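Methyltransferase FkbM (PDB 2PY6) probably acts as a methyltransferase of the FkbM family, transferring methyl groups, presumably from S-adenosylmethionine, to an acceptor. Local coordinates at residues V231-S236 with I339-E344; R254-E259 with T285-G290; N294-P299 with I323-I328. All blocks are in the same frame, centred on the assembly; numbering follows the deposited sequence.

Contact 1. Residues V231-S236 with I339-E344; sequences VDCGAS and IKMDIE
The carboxylate of Asp232 is approached end-on by the ammonium group of Lys340, which meets OD1 nearly in line with its C-O bond, NZ to OD1 2.8 Å, in a salt bridge. A second flat group, the peptide carbonyl of Gly234, is reached differently: Lys340 NZ bonds to Gly234 O at 2.8 Å but stands above the carbonyl plane, 62° out of it, and so not on a lone pair. Lys340 reaches both acceptors because its chain bends once, at chi2 (-90°), and then runs extended beside the Asp232 side chain. Weak bonds to Ser240 OG and to a water add to these, which probably offsets the cost of burying the charge. Another water donates to Gly234 O and Asp342 O and accepts from Ser236 OG, tying together the turns that follow the two strands. Gly234 has positive phi (85°), and its CA lies 3.5 Å from Asp342 O, leaving no room for a side chain there. The backbones pair in parallel: Lys340 N to Val231 O, Cys233 N to Lys340 O and Asp342 N to Cys233 O, each 3.0 Å. On the other side of the sheet Val231 CB rests 4.0 Å from Ile339 CG1, and Cys233 SG lies 3.8 Å from Ile343 CG2. The pair forms the middle of the Rossmann-like methyltransferase sheet. Strand 254-258 flanks 231-233 along its other edge, helix 328-331 packs through Ile328 on Val231, Cys233 and Met341, and helix 347-352 adds Ala350 and Leu351 against the selenomethionine Met341.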
ATOM      1  N   VAL A 231      25.892  27.095   1.207  1.00 28.76           N
ATOM      2  CA  VAL A 231      25.781  26.964  -0.238  1.00 27.39           C
ATOM      3  C   VAL A 231      25.349  25.500  -0.423  1.00 28.54           C
ATOM      4  O   VAL A 231      26.072  24.538  -0.083  1.00 28.17           O
ATOM      5  CB  VAL A 231      27.101  27.276  -0.990  1.00 28.46           C
ATOM      6  CG1 VAL A 231      26.950  27.079  -2.498  1.00 27.12           C
ATOM      7  CG2 VAL A 231      27.567  28.696  -0.679  1.00 29.99           C
ATOM      8  N   ASP A 232      24.122  25.346  -0.905  1.00 28.51           N
ATOM      9  CA  ASP A 232      23.535  24.030  -1.177  1.00 26.72           C
ATOM     10  C   ASP A 232      23.689  23.812  -2.688  1.00 26.58           C
ATOM     11  O   ASP A 232      22.819  24.147  -3.499  1.00 24.98           O
ATOM     12  CB  ASP A 232      22.094  24.034  -0.702  1.00 26.51           C
ATOM     13  CG  ASP A 232      21.377  22.747  -0.962  1.00 34.17           C
ATOM     14  OD1 ASP A 232      21.962  21.819  -1.556  1.00 39.44           O
ATOM     15  OD2 ASP A 232      20.193  22.692  -0.581  1.00 34.12           O
ATOM     16  N   CYS A 233      24.826  23.227  -3.049  1.00 30.37           N
ATOM     17  CA  CYS A 233      25.201  23.037  -4.430  1.00 33.10           C
ATOM     18  C   CYS A 233      24.706  21.661  -4.879  1.00 34.17           C
ATOM     19  O   CYS A 233      25.178  20.627  -4.384  1.00 36.70           O
ATOM     20  CB  CYS A 233      26.726  23.235  -4.542  1.00 32.19           C
ATOM     21  SG  CYS A 233      27.342  23.294  -6.179  1.00 44.91           S
ATOM     22  N   GLY A 234      23.751  21.675  -5.813  1.00 29.92           N
ATOM     23  CA  GLY A 234      23.027  20.487  -6.282  1.00 29.30           C
ATOM     24  C   GLY A 234      21.870  20.290  -5.298  1.00 28.47           C
ATOM     25  O   GLY A 234      21.757  19.252  -4.661  1.00 30.01           O
ATOM     26  N   ALA A 235      21.018  21.306  -5.164  1.00 29.36           N
ATOM     27  CA  ALA A 235      19.924  21.315  -4.165  1.00 29.22           C
ATOM     28  C   ALA A 235      18.795  20.304  -4.384  1.00 30.47           C
ATOM     29  O   ALA A 235      18.081  20.018  -3.439  1.00 30.72           O
ATOM     30  CB  ALA A 235      19.372  22.702  -3.967  1.00 26.74           C
ATOM     31  N   SER A 236      18.697  19.758  -5.606  1.00 33.11           N
ATOM     32  CA  SER A 236      17.720  18.749  -6.042  1.00 30.77           C
ATOM     33  C   SER A 236      16.287  19.024  -5.614  1.00 28.36           C
ATOM     34  O   SER A 236      15.643  19.912  -6.155  1.00 28.07           O
ATOM     35  CB  SER A 236      18.164  17.338  -5.609  1.00 31.77           C
ATOM     36  OG  SER A 236      19.412  17.062  -6.172  1.00 48.29           O
ATOM     37  N   ILE A 339      29.751  24.627   2.700  1.00 27.51           N
ATOM     38  CA  ILE A 339      29.448  24.268   1.315  1.00 27.69           C
ATOM     39  C   ILE A 339      29.184  22.741   1.223  1.00 28.49           C
ATOM     40  O   ILE A 339      30.057  21.900   1.514  1.00 26.68           O
ATOM     41  CB  ILE A 339      30.527  24.721   0.283  1.00 25.47           C
ATOM     42  CG1 ILE A 339      30.738  26.236   0.344  1.00 29.28           C
ATOM     43  CG2 ILE A 339      30.102  24.326  -1.178  1.00 30.83           C
ATOM     44  CD1 ILE A 339      31.985  26.715  -0.329  1.00 26.79           C
ATOM     45  N   LYS A 340      27.939  22.419   0.886  1.00 27.19           N
ATOM     46  CA  LYS A 340      27.505  21.063   0.609  1.00 27.49           C
ATOM     47  C   LYS A 340      27.542  20.966  -0.906  1.00 29.14           C
ATOM     48  O   LYS A 340      27.094  21.914  -1.590  1.00 29.60           O
ATOM     49  CB  LYS A 340      26.092  20.821   1.139  1.00 27.56           C
ATOM     50  CG  LYS A 340      25.409  19.496   0.584  1.00 28.64           C
ATOM     51  CD  LYS A 340      24.640  19.796  -0.710  1.00 25.30           C
ATOM     52  CE  LYS A 340      23.950  18.679  -1.274  1.00 31.75           C
ATOM     53  NZ  LYS A 340      22.829  19.197  -2.053  1.00 28.33           N
HETATM   54  N   MSE A 341      28.067  19.862  -1.435  1.00 27.67           N
HETATM   55  CA  MSE A 341      28.188  19.680  -2.873  1.00 26.71           C
HETATM   56  C   MSE A 341      27.889  18.247  -3.293  1.00 29.71           C
HETATM   57  O   MSE A 341      28.551  17.290  -2.833  1.00 26.41           O
HETATM   58  CB  MSE A 341      29.582  20.054  -3.352  1.00 26.80           C
HETATM   59  CG  MSE A 341      29.707  20.133  -4.875  1.00 29.04           C
HETATM   60 SE   MSE A 341      31.427  20.605  -5.534  0.75 24.05          SE
HETATM   61  CE  MSE A 341      31.398  22.365  -5.131  1.00 25.53           C
ATOM     62  N   ASP A 342      26.889  18.116  -4.170  1.00 28.46           N
ATOM     63  CA  ASP A 342      26.551  16.863  -4.806  1.00 29.15           C
ATOM     64  C   ASP A 342      25.943  17.206  -6.165  1.00 30.65           C
ATOM     65  O   ASP A 342      24.736  17.417  -6.256  1.00 28.39           O
ATOM     66  CB  ASP A 342      25.544  16.075  -3.993  1.00 30.54           C
ATOM     67  CG  ASP A 342      25.225  14.715  -4.609  1.00 33.66           C
ATOM     68  OD1 ASP A 342      25.913  14.245  -5.550  1.00 36.87           O
ATOM     69  OD2 ASP A 342      24.258  14.120  -4.136  1.00 37.41           O
ATOM     70  N   ILE A 343      26.775  17.226  -7.209  1.00 30.10           N
ATOM     71  CA  ILE A 343      26.315  17.627  -8.553  1.00 33.10           C
ATOM     72  C   ILE A 343      26.584  16.615  -9.646  1.00 33.47           C
ATOM     73  O   ILE A 343      27.426  15.738  -9.494  1.00 33.05           O
ATOM     74  CB  ILE A 343      26.885  19.049  -8.916  1.00 33.81           C
ATOM     75  CG1 ILE A 343      28.412  19.057  -9.006  1.00 28.02           C
ATOM     76  CG2 ILE A 343      26.444  20.046  -7.827  1.00 35.48           C
ATOM     77  CD1 ILE A 343      29.013  20.308  -9.668  1.00 30.79           C
ATOM     78  N   GLU A 344      25.835  16.712 -10.743  1.00 38.41           N
ATOM     79  CA  GLU A 344      26.050  15.787 -11.894  1.00 42.21           C
ATOM     80  C   GLU A 344      27.338  16.125 -12.700  1.00 41.85           C
ATOM     81  O   GLU A 344      28.056  15.229 -13.188  1.00 40.72           O
ATOM     82  CB  GLU A 344      24.816  15.749 -12.830  1.00 44.61           C
TER
HETATM   83  O   HOH W   1      22.187  16.658  -5.655  1.00 34.44           O
HETATM   84  O   HOH W   2      19.777  18.031  -1.512  1.00 32.60           O

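Contact 2. Residues R254-E259 with T285-G290; sequences RVWMIE and TVHGCG. With EDO (1,2-ethanediol), chain D.
Arg254 and Thr285 meet through one hydroxyl: NH1 and NH2 of the guanidinium both donate to Thr285 OG1, at 2.9 Å and 3.2 Å respectively, and the oxygen lies almost exactly in the guanidinium plane. A further bond, from NH1 to Arg283 O, helps fix the group. The hydroxyl sits between the backbone N and the carbonyl carbon (chi1 51°), which turns it toward the arginine and also toward His287, whose NE2 is 2.8 Å from Thr285 OG1 in a bond that either atom could donate. The far nitrogen of the same imidazole, ND1, donates to O2 of an ethanediol, probably a crystallisation additive, so both ring nitrogens have partners. Beside the imidazole runs Trp256, its CD1 3.6 Å from His287 NE2, with the two ring planes inclined at 42°. The indole NE1 in turn lies over one face of the Arg254 guanidinium and bonds to Asp333, while Arg254 CG lies over the rim of one indole face. An alanine in place of Arg254 is likely to leave Thr285 OG1 without two of its donors and the indole without this cover at its rim. Beneath these side chains the parallel backbones are joined by four bonds, among them His287 N to Met257 O at 2.7 Å and Met257 N to Thr285 O at 2.8 Å. Helix 262-274 connects the strands and packs on Met257 and Val286, completing a beta-alpha-beta unit. Glu259, just past the strand, bonds Ser236 N through OE1, where class I methyltransferases commonly place an acidic residue for the cofactor ribose, a role not established here.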
ATOM      1  N   ARG A 254      21.717  32.230   6.246  1.00 27.10           N
ATOM      2  CA  ARG A 254      21.495  32.289   4.819  1.00 26.07           C
ATOM      3  C   ARG A 254      21.610  30.937   4.165  1.00 25.09           C
ATOM      4  O   ARG A 254      22.397  30.096   4.600  1.00 27.40           O
ATOM      5  CB  ARG A 254      22.557  33.207   4.225  1.00 26.40           C
ATOM      6  CG  ARG A 254      22.312  33.789   2.852  1.00 25.56           C
ATOM      7  CD  ARG A 254      21.131  34.723   2.737  1.00 26.90           C
ATOM      8  NE  ARG A 254      21.120  35.335   1.402  1.00 26.25           N
ATOM      9  CZ  ARG A 254      20.775  34.721   0.270  1.00 25.96           C
ATOM     10  NH1 ARG A 254      20.346  33.449   0.258  1.00 29.06           N
ATOM     11  NH2 ARG A 254      20.839  35.386  -0.867  1.00 26.81           N
ATOM     12  N   VAL A 255      20.794  30.709   3.137  1.00 26.58           N
ATOM     13  CA  VAL A 255      20.961  29.530   2.303  1.00 27.15           C
ATOM     14  C   VAL A 255      20.879  29.921   0.835  1.00 26.22           C
ATOM     15  O   VAL A 255      19.908  30.503   0.411  1.00 24.36           O
ATOM     16  CB  VAL A 255      19.950  28.407   2.627  1.00 28.91           C
ATOM     17  CG1 VAL A 255      20.123  27.252   1.651  1.00 21.75           C
ATOM     18  CG2 VAL A 255      20.140  27.923   4.074  1.00 30.78           C
ATOM     19  N   TRP A 256      21.922  29.598   0.077  1.00 26.72           N
ATOM     20  CA  TRP A 256      21.917  29.762  -1.374  1.00 24.87           C
ATOM     21  C   TRP A 256      21.793  28.382  -1.989  1.00 25.31           C
ATOM     22  O   TRP A 256      22.718  27.580  -1.925  1.00 29.78           O
ATOM     23  CB  TRP A 256      23.208  30.350  -1.873  1.00 27.49           C
ATOM     24  CG  TRP A 256      23.570  31.675  -1.343  1.00 29.43           C
ATOM     25  CD1 TRP A 256      23.198  32.894  -1.850  1.00 24.44           C
ATOM     26  CD2 TRP A 256      24.446  31.939  -0.244  1.00 23.62           C
ATOM     27  NE1 TRP A 256      23.779  33.889  -1.126  1.00 30.57           N
ATOM     28  CE2 TRP A 256      24.567  33.340  -0.144  1.00 27.93           C
ATOM     29  CE3 TRP A 256      25.167  31.122   0.648  1.00 24.57           C
ATOM     30  CZ2 TRP A 256      25.362  33.958   0.828  1.00 26.95           C
ATOM     31  CZ3 TRP A 256      25.950  31.727   1.597  1.00 29.35           C
ATOM     32  CH2 TRP A 256      26.023  33.138   1.707  1.00 27.50           C
HETATM   33  N   MSE A 257      20.632  28.094  -2.558  1.00 28.37           N
HETATM   34  CA  MSE A 257      20.379  26.826  -3.203  1.00 27.47           C
HETATM   35  C   MSE A 257      20.647  26.921  -4.717  1.00 27.94           C
HETATM   36  O   MSE A 257      20.018  27.734  -5.400  1.00 26.89           O
HETATM   37  CB  MSE A 257      18.929  26.390  -2.952  1.00 25.04           C
HETATM   38  CG  MSE A 257      18.556  26.212  -1.497  1.00 28.24           C
HETATM   39 SE   MSE A 257      16.788  25.468  -1.248  0.75 29.55          SE
HETATM   40  CE  MSE A 257      16.980  23.983  -1.365  1.00 19.39           C
ATOM     41  N   ILE A 258      21.541  26.060  -5.220  1.00 26.73           N
ATOM     42  CA  ILE A 258      21.967  26.040  -6.636  1.00 26.55           C
ATOM     43  C   ILE A 258      21.551  24.735  -7.283  1.00 26.18           C
ATOM     44  O   ILE A 258      21.996  23.669  -6.863  1.00 26.47           O
ATOM     45  CB  ILE A 258      23.511  26.203  -6.768  1.00 26.01           C
ATOM     46  CG1 ILE A 258      23.995  27.420  -5.939  1.00 26.62           C
ATOM     47  CG2 ILE A 258      23.940  26.330  -8.240  1.00 27.65           C
ATOM     48  CD1 ILE A 258      25.486  27.526  -5.893  1.00 27.95           C
ATOM     49  N   GLU A 259      20.687  24.813  -8.303  1.00 24.99           N
ATOM     50  CA  GLU A 259      20.217  23.628  -8.978  1.00 27.87           C
ATOM     51  C   GLU A 259      19.852  23.942 -10.443  1.00 29.07           C
ATOM     52  O   GLU A 259      19.008  24.798 -10.658  1.00 27.65           O
ATOM     53  CB  GLU A 259      18.975  23.128  -8.218  1.00 27.50           C
ATOM     54  CG  GLU A 259      18.207  22.021  -8.935  1.00 24.02           C
ATOM     55  CD  GLU A 259      19.035  20.782  -9.133  1.00 23.63           C
ATOM     56  OE1 GLU A 259      19.761  20.348  -8.176  1.00 27.17           O
ATOM     57  OE2 GLU A 259      18.930  20.197 -10.231  1.00 25.93           O
ATOM     58  N   THR A 285      17.513  31.646  -0.963  1.00 30.74           N
ATOM     59  CA  THR A 285      17.322  31.935  -2.391  1.00 28.46           C
ATOM     60  C   THR A 285      17.660  30.720  -3.247  1.00 30.50           C
ATOM     61  O   THR A 285      18.506  29.882  -2.900  1.00 31.69           O
ATOM     62  CB  THR A 285      18.142  33.120  -2.901  1.00 27.65           C
ATOM     63  OG1 THR A 285      19.502  32.938  -2.520  1.00 22.66           O
ATOM     64  CG2 THR A 285      17.597  34.444  -2.357  1.00 24.48           C
ATOM     65  N   VAL A 286      16.995  30.641  -4.381  1.00 32.99           N
ATOM     66  CA  VAL A 286      17.196  29.568  -5.347  1.00 32.04           C
ATOM     67  C   VAL A 286      17.833  30.151  -6.613  1.00 29.69           C
ATOM     68  O   VAL A 286      17.417  31.197  -7.104  1.00 26.85           O
ATOM     69  CB  VAL A 286      15.875  28.879  -5.690  1.00 32.63           C
ATOM     70  CG1 VAL A 286      16.120  27.740  -6.741  1.00 32.81           C
ATOM     71  CG2 VAL A 286      15.194  28.350  -4.400  1.00 31.17           C
ATOM     72  N   HIS A 287      18.871  29.470  -7.105  1.00 29.49           N
ATOM     73  CA  HIS A 287      19.624  29.912  -8.269  1.00 30.91           C
ATOM     74  C   HIS A 287      19.581  28.800  -9.268  1.00 28.59           C
ATOM     75  O   HIS A 287      20.225  27.791  -9.051  1.00 26.82           O
ATOM     76  CB  HIS A 287      21.059  30.250  -7.847  1.00 29.67           C
ATOM     77  CG  HIS A 287      21.101  31.180  -6.670  1.00 30.87           C
ATOM     78  ND1 HIS A 287      21.181  32.541  -6.804  1.00 30.66           N
ATOM     79  CD2 HIS A 287      21.004  30.939  -5.339  1.00 34.36           C
ATOM     80  CE1 HIS A 287      21.147  33.101  -5.610  1.00 31.54           C
ATOM     81  NE2 HIS A 287      21.051  32.151  -4.701  1.00 30.33           N
ATOM     82  N   GLY A 288      18.789  28.999 -10.324  1.00 27.56           N
ATOM     83  CA  GLY A 288      18.562  28.028 -11.406  1.00 28.96           C
ATOM     84  C   GLY A 288      19.691  27.984 -12.417  1.00 29.49           C
ATOM     85  O   GLY A 288      19.549  28.389 -13.545  1.00 31.06           O
ATOM     86  N   CYS A 289      20.827  27.478 -11.974  1.00 29.77           N
ATOM     87  CA  CYS A 289      22.024  27.352 -12.777  1.00 27.08           C
ATOM     88  C   CYS A 289      22.794  26.198 -12.194  1.00 25.92           C
ATOM     89  O   CYS A 289      22.479  25.681 -11.099  1.00 27.82           O
ATOM     90  CB  CYS A 289      22.909  28.627 -12.703  1.00 25.28           C
ATOM     91  SG  CYS A 289      23.554  29.045 -11.063  1.00 28.13           S
ATOM     92  N   GLY A 290      23.820  25.821 -12.937  1.00 27.19           N
ATOM     93  CA  GLY A 290      24.777  24.845 -12.496  1.00 25.96           C
ATOM     94  C   GLY A 290      25.998  25.559 -11.948  1.00 27.93           C
ATOM     95  O   GLY A 290      26.265  26.712 -12.282  1.00 30.39           O
TER
HETATM   96  C1  EDO D 411      21.259  31.965 -11.306  1.00 39.28           C
HETATM   97  O1  EDO D 411      21.392  32.057 -12.724  1.00 42.53           O
HETATM   98  C2  EDO D 411      20.713  33.311 -10.829  1.00 49.86           C
HETATM   99  O2  EDO D 411      20.652  33.404  -9.403  1.00 43.24           O

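Contact 3. Residues N294-P299 with I323-I328; sequences NTIRVP and IDVRPI
Ile323 N donates to Val298 O over 2.7 Å in a nearly straight bond (172° at the hydrogen), and Val298 N returns a bond to Ile323 O at 3.0 Å. This reciprocal pair belongs to an antiparallel strand pair, 296-299 with 323-326, in a small three-stranded sheet at the protein surface. A second hydrogen-bonded pair, Ile296 with Val325, repeats the pattern: Val325 N reaches Ile296 O at 2.8 Å, while Ile296 N bonds back to Val325 O. Between them lies the non-hydrogen-bonded pair Arg297 and Asp324, where the side chains take over. Arg297 leaves the strand with CG anti to the backbone N (chi1 -177°) and stays extended as far as NE, which brings NH1 to 2.9 Å from Asp324 OD1 in a salt bridge. The carboxylate oxygen lies in the guanidinium plane, yet NH1 stands above the carboxylate plane, so the two flat groups are steeply turned against each other, 67° apart. The other face of the sheet is apolar. Val298 CG2 meets Val325 CG2 at 3.9 Å and touches Ile323 CG1 a little further off, while Ile296 CG2 lies alongside Val325 CB. Beyond the strands, Arg326 forms a salt bridge with Asp330, and Pro327 takes the N-cap position of the following helix. Its ring comes up against the Thr295 side chain, with Pro327 CD 3.4 Å from Thr295 OG1.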
ATOM      1  N   ASN A 294      33.451  28.860 -14.487  1.00 31.96           N
ATOM      2  CA  ASN A 294      33.213  30.165 -14.998  1.00 31.39           C
ATOM      3  C   ASN A 294      31.779  30.306 -15.437  1.00 29.34           C
ATOM      4  O   ASN A 294      30.949  29.426 -15.127  1.00 26.82           O
ATOM      5  CB  ASN A 294      34.296  30.533 -16.020  1.00 34.62           C
ATOM      6  CG  ASN A 294      34.484  29.510 -17.073  1.00 37.65           C
ATOM      7  OD1 ASN A 294      33.611  28.685 -17.329  1.00 37.95           O
ATOM      8  ND2 ASN A 294      35.643  29.573 -17.732  1.00 42.51           N
ATOM      9  N   THR A 295      31.472  31.452 -16.045  1.00 26.85           N
ATOM     10  CA  THR A 295      30.151  31.773 -16.474  1.00 25.85           C
ATOM     11  C   THR A 295      29.973  31.405 -17.948  1.00 28.55           C
ATOM     12  O   THR A 295      30.603  31.996 -18.819  1.00 27.61           O
ATOM     13  CB  THR A 295      29.905  33.247 -16.254  1.00 28.42           C
ATOM     14  OG1 THR A 295      30.121  33.560 -14.865  1.00 23.41           O
ATOM     15  CG2 THR A 295      28.478  33.634 -16.674  1.00 25.23           C
ATOM     16  N   ILE A 296      29.100  30.435 -18.211  1.00 29.62           N
ATOM     17  CA  ILE A 296      28.855  29.954 -19.557  1.00 28.04           C
ATOM     18  C   ILE A 296      27.497  29.252 -19.671  1.00 29.57           C
ATOM     19  O   ILE A 296      27.043  28.628 -18.734  1.00 30.62           O
ATOM     20  CB  ILE A 296      29.980  28.997 -19.993  1.00 29.47           C
ATOM     21  CG1 ILE A 296      29.920  28.718 -21.500  1.00 25.20           C
ATOM     22  CG2 ILE A 296      29.974  27.711 -19.142  1.00 28.49           C
ATOM     23  CD1 ILE A 296      31.124  27.909 -21.989  1.00 27.38           C
ATOM     24  N   ARG A 297      26.864  29.413 -20.832  1.00 29.56           N
ATOM     25  CA  ARG A 297      25.591  28.824 -21.166  1.00 31.07           C
ATOM     26  C   ARG A 297      25.872  27.637 -22.075  1.00 30.34           C
ATOM     27  O   ARG A 297      26.439  27.808 -23.140  1.00 27.06           O
ATOM     28  CB  ARG A 297      24.723  29.842 -21.873  1.00 28.89           C
ATOM     29  CG  ARG A 297      23.365  29.311 -22.183  1.00 34.96           C
ATOM     30  CD  ARG A 297      22.409  30.402 -22.522  1.00 35.81           C
ATOM     31  NE  ARG A 297      21.075  29.856 -22.741  1.00 44.82           N
ATOM     32  CZ  ARG A 297      20.186  29.516 -21.796  1.00 47.40           C
ATOM     33  NH1 ARG A 297      20.446  29.638 -20.497  1.00 41.69           N
ATOM     34  NH2 ARG A 297      19.005  29.032 -22.170  1.00 47.25           N
ATOM     35  N   VAL A 298      25.461  26.449 -21.629  1.00 33.37           N
ATOM     36  CA  VAL A 298      25.775  25.183 -22.287  1.00 37.51           C
ATOM     37  C   VAL A 298      24.593  24.202 -22.282  1.00 40.82           C
ATOM     38  O   VAL A 298      23.693  24.327 -21.440  1.00 39.23           O
ATOM     39  CB  VAL A 298      26.965  24.444 -21.547  1.00 34.73           C
ATOM     40  CG1 VAL A 298      28.189  25.344 -21.438  1.00 37.69           C
ATOM     41  CG2 VAL A 298      26.555  23.973 -20.179  1.00 27.03           C
ATOM     42  N   PRO A 299      24.591  23.221 -23.218  1.00 45.12           N
ATOM     43  CA  PRO A 299      23.552  22.170 -23.195  1.00 45.55           C
ATOM     44  C   PRO A 299      23.623  21.355 -21.913  1.00 49.47           C
ATOM     45  O   PRO A 299      24.721  21.069 -21.428  1.00 47.04           O
ATOM     46  CB  PRO A 299      23.930  21.283 -24.377  1.00 47.22           C
ATOM     47  CG  PRO A 299      24.715  22.164 -25.276  1.00 46.94           C
ATOM     48  CD  PRO A 299      25.505  23.045 -24.364  1.00 44.59           C
ATOM     49  N   ILE A 323      21.506  25.261 -20.129  1.00 34.98           N
ATOM     50  CA  ILE A 323      21.542  25.798 -18.767  1.00 32.47           C
ATOM     51  C   ILE A 323      22.618  26.869 -18.629  1.00 29.93           C
ATOM     52  O   ILE A 323      23.583  26.891 -19.387  1.00 27.55           O
ATOM     53  CB  ILE A 323      21.778  24.734 -17.664  1.00 33.48           C
ATOM     54  CG1 ILE A 323      23.102  24.003 -17.837  1.00 28.88           C
ATOM     55  CG2 ILE A 323      20.575  23.752 -17.582  1.00 38.12           C
ATOM     56  CD1 ILE A 323      23.609  23.413 -16.517  1.00 31.82           C
ATOM     57  N   ASP A 324      22.433  27.749 -17.646  1.00 28.50           N
ATOM     58  CA  ASP A 324      23.468  28.695 -17.271  1.00 27.97           C
ATOM     59  C   ASP A 324      24.329  27.987 -16.233  1.00 27.16           C
ATOM     60  O   ASP A 324      23.799  27.271 -15.383  1.00 28.88           O
ATOM     61  CB  ASP A 324      22.888  29.950 -16.640  1.00 28.73           C
ATOM     62  CG  ASP A 324      22.182  30.848 -17.645  1.00 30.78           C
ATOM     63  OD1 ASP A 324      22.490  30.817 -18.850  1.00 33.93           O
ATOM     64  OD2 ASP A 324      21.320  31.619 -17.211  1.00 40.54           O
ATOM     65  N   VAL A 325      25.638  28.168 -16.342  1.00 24.59           N
ATOM     66  CA  VAL A 325      26.634  27.643 -15.427  1.00 24.67           C
ATOM     67  C   VAL A 325      27.367  28.905 -14.947  1.00 23.65           C
ATOM     68  O   VAL A 325      27.696  29.788 -15.749  1.00 25.21           O
ATOM     69  CB  VAL A 325      27.605  26.638 -16.128  1.00 25.31           C
ATOM     70  CG1 VAL A 325      28.779  26.238 -15.217  1.00 30.81           C
ATOM     71  CG2 VAL A 325      26.846  25.402 -16.588  1.00 29.29           C
ATOM     72  N   ARG A 326      27.545  29.014 -13.636  1.00 23.09           N
ATOM     73  CA  ARG A 326      28.183  30.150 -13.025  1.00 23.36           C
ATOM     74  C   ARG A 326      29.057  29.643 -11.905  1.00 22.70           C
ATOM     75  O   ARG A 326      28.771  28.563 -11.371  1.00 24.15           O
ATOM     76  CB  ARG A 326      27.103  31.028 -12.404  1.00 24.70           C
ATOM     77  CG  ARG A 326      26.041  31.552 -13.401  1.00 25.96           C
ATOM     78  CD  ARG A 326      25.028  32.396 -12.643  1.00 26.97           C
ATOM     79  NE  ARG A 326      25.664  33.559 -12.038  1.00 29.54           N
ATOM     80  CZ  ARG A 326      25.140  34.287 -11.057  1.00 26.09           C
ATOM     81  NH1 ARG A 326      23.972  33.996 -10.529  1.00 26.52           N
ATOM     82  NH2 ARG A 326      25.814  35.325 -10.602  1.00 35.02           N
ATOM     83  N   PRO A 327      30.120  30.396 -11.548  1.00 22.76           N
ATOM     84  CA  PRO A 327      30.907  30.016 -10.390  1.00 28.18           C
ATOM     85  C   PRO A 327      30.211  30.434  -9.087  1.00 27.14           C
ATOM     86  O   PRO A 327      29.563  31.473  -9.055  1.00 23.54           O
ATOM     87  CB  PRO A 327      32.230  30.785 -10.585  1.00 25.93           C
ATOM     88  CG  PRO A 327      31.823  31.994 -11.311  1.00 26.46           C
ATOM     89  CD  PRO A 327      30.677  31.587 -12.204  1.00 23.87           C
ATOM     90  N   ILE A 328      30.367  29.611  -8.053  1.00 28.70           N
ATOM     91  CA  ILE A 328      29.806  29.863  -6.704  1.00 29.13           C
ATOM     92  C   ILE A 328      30.160  31.246  -6.142  1.00 27.90           C
ATOM     93  O   ILE A 328      29.299  31.904  -5.575  1.00 27.17           O
ATOM     94  CB  ILE A 328      30.247  28.745  -5.710  1.00 31.54           C
ATOM     95  CG1 ILE A 328      29.466  27.469  -6.012  1.00 25.98           C
ATOM     96  CG2 ILE A 328      29.982  29.137  -4.234  1.00 28.48           C
ATOM     97  CD1 ILE A 328      30.087  26.195  -5.496  1.00 28.39           C
TER
HETATM   98  O   HOH W   3      28.332  34.492 -13.442  1.00 22.77           O

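In the fold
Contact 1 is the core of the three, contact 2 is partly buried toward an outermost strand, and contact 3 lies at the surface. Contacts 1 and 2 belong to the parallel part of one mixed seven-stranded sheet, where strands 229-233 and 254-258 are neighbours joined by Asp232 N to Trp256 O. Contact 3 belongs to a separate small sheet, which 285-290 reaches through Gly290, bonded to Asp324 and Arg326; segment 323-328 then leads back to the core. The chemistry follows the depth: a lysine charge enclosed by several oxygens inside, an arginine, threonine and histidine network at the sheet's margin, and outside, an arginine-aspartate pair across antiparallel strands.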